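Local coordinates for protein accelerated-cell-death 11 (Arabidopsis thaliana, PDB 4NT1) that transfers ceramide-1-phosphate and phytoceramide-1-phosphate selectively between membranes, but does not carry ceramide, which has no phosphate headgroup, at residues Trp146-Arg149 with Lys150-Leu154. Residues are numbered along the deposited sequence; the frame is centred on the assembly and turned at random.
Sequences WAIR and KAVSL
Trp146 and Lys150 sit one turn apart on helix 146-155, and the lysine chain passes over one face of the indole, near the rim of the benzo ring. Lys150 CD lies 3.6 Å from Trp146 CZ2. The lysine leaves the backbone extended, then bends at chi3 (79°). That bend brings NZ to 3.5 Å from Trp146 CH2, above the ring plane and just past the rim. This is the outer, solvent-facing side of the contact, where both residues are exposed.

The tight part is the backbone. Lys150 N donates to Trp146 O at 2.9 Å, and Val152 N to Ile148 O at 3.0 Å. Ala151 and Ser153 bond in the same way to Ala147 and Arg149. The four i to i+4 bonds make this regular alpha helix. It is a short surface helix of the all-helical GLTP fold and follows His144, which binds the ceramide-1-phosphate ligand. The side chain of Ile148 is about 4 Å from that of His144.

Val152 is the buried residue here. Its CG2 lies 4.4 Å from Ile148 CG2, a loose touch, and its side chain also meets Tyr136 of helix 129-139. Arg149 packs on Tyr136 too. Its chain bends back toward the start of the helix. Trp146 CA lies over the centre of one face of the Arg149 guanidinium, 3.5 Å above its plane. NH1 bonds to the carbonyl of His144, and NH2 lies at the indole edge.

On the next turn, Ser153 OG donates to Lys150 O at 2.6 Å. Leu154 N uses the same oxygen, so two donors grip it.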
loop_
_atom_site.group_PDB
_atom_site.type_symbol
_atom_site.label_atom_id
_atom_site.label_comp_id
_atom_site.label_asym_id
_atom_site.label_seq_id
_atom_site.Cartn_x
_atom_site.Cartn_y
_atom_site.Cartn_z
ATOM N N TRP A 146 -13.295 7.510 -15.200
ATOM C CA TRP A 146 -12.961 6.865 -16.466
ATOM C C TRP A 146 -11.701 7.402 -17.135
ATOM O O TRP A 146 -10.887 6.628 -17.628
ATOM C CB TRP A 146 -14.129 6.914 -17.460
ATOM C CG TRP A 146 -13.689 6.391 -18.789
ATOM C CD1 TRP A 146 -13.517 5.082 -19.134
ATOM C CD2 TRP A 146 -13.320 7.162 -19.935
ATOM N NE1 TRP A 146 -13.074 4.989 -20.431
ATOM C CE2 TRP A 146 -12.947 6.254 -20.947
ATOM C CE3 TRP A 146 -13.280 8.534 -20.211
ATOM C CZ2 TRP A 146 -12.539 6.671 -22.212
ATOM C CZ3 TRP A 146 -12.870 8.947 -21.466
ATOM C CH2 TRP A 146 -12.503 8.017 -22.451
ATOM N N ALA A 147 -11.530 8.720 -17.158
ATOM C CA ALA A 147 -10.366 9.307 -17.820
ATOM C C ALA A 147 -9.047 8.871 -17.173
ATOM O O ALA A 147 -8.036 8.713 -17.857
ATOM C CB ALA A 147 -10.474 10.828 -17.857
ATOM N N ILE A 148 -9.055 8.682 -15.856
ATOM C CA ILE A 148 -7.869 8.162 -15.177
ATOM C C ILE A 148 -7.624 6.699 -15.561
ATOM O O ILE A 148 -6.499 6.317 -15.873
ATOM C CB ILE A 148 -7.977 8.271 -13.648
ATOM C CG1 ILE A 148 -8.160 9.740 -13.230
ATOM C CG2 ILE A 148 -6.740 7.651 -12.998
ATOM C CD1 ILE A 148 -7.121 10.665 -13.807
ATOM N N ARG A 149 -8.681 5.894 -15.541
ATOM C CA ARG A 149 -8.585 4.480 -15.920
ATOM C C ARG A 149 -8.003 4.326 -17.328
ATOM O O ARG A 149 -7.140 3.473 -17.568
ATOM C CB ARG A 149 -9.958 3.796 -15.834
ATOM C CG ARG A 149 -10.616 3.910 -14.460
ATOM C CD ARG A 149 -11.698 2.862 -14.221
ATOM N NE ARG A 149 -12.843 2.974 -15.128
ATOM C CZ ARG A 149 -13.904 3.754 -14.922
ATOM N NH1 ARG A 149 -13.971 4.526 -13.843
ATOM N NH2 ARG A 149 -14.900 3.770 -15.804
ATOM N N LYS A 150 -8.468 5.154 -18.259
ATOM C CA LYS A 150 -7.941 5.113 -19.622
ATOM C C LYS A 150 -6.445 5.411 -19.639
ATOM O O LYS A 150 -5.670 4.710 -20.285
ATOM C CB LYS A 150 -8.689 6.092 -20.540
ATOM C CG LYS A 150 -8.168 6.082 -21.973
ATOM C CD LYS A 150 -9.039 6.921 -22.918
ATOM C CE LYS A 150 -8.749 8.414 -22.776
ATOM N NZ LYS A 150 -9.464 9.239 -23.804
ATOM N N ALA A 151 -6.039 6.456 -18.924
ATOM C CA ALA A 151 -4.629 6.830 -18.873
ATOM C C ALA A 151 -3.759 5.687 -18.347
ATOM O O ALA A 151 -2.668 5.435 -18.864
ATOM C CB ALA A 151 -4.445 8.074 -18.019
ATOM N N VAL A 152 -4.247 5.006 -17.314
ATOM C CA VAL A 152 -3.527 3.877 -16.723
ATOM C C VAL A 152 -3.313 2.789 -17.773
ATOM O O VAL A 152 -2.195 2.322 -17.988
ATOM C CB VAL A 152 -4.288 3.320 -15.499
ATOM C CG1 VAL A 152 -3.744 1.957 -15.076
ATOM C CG2 VAL A 152 -4.229 4.330 -14.336
ATOM N N SER A 153 -4.386 2.420 -18.457
ATOM C CA SER A 153 -4.319 1.356 -19.461
ATOM C C SER A 153 -3.291 1.647 -20.551
ATOM O O SER A 153 -2.710 0.728 -21.126
ATOM C CB SER A 153 -5.699 1.126 -20.091
ATOM O OG SER A 153 -6.046 2.182 -20.976
ATOM N N LEU A 154 -3.070 2.924 -20.841
ATOM C CA LEU A 154 -2.166 3.291 -21.923
ATOM C C LEU A 154 -0.708 3.222 -21.467
ATOM O O LEU A 154 0.199 3.005 -22.271
ATOM C CB LEU A 154 -2.515 4.678 -22.465
ATOM C CG LEU A 154 -3.913 4.784 -23.094
ATOM C CD1 LEU A 154 -4.205 6.200 -23.574
ATOM C CD2 LEU A 154 -4.070 3.779 -24.233
#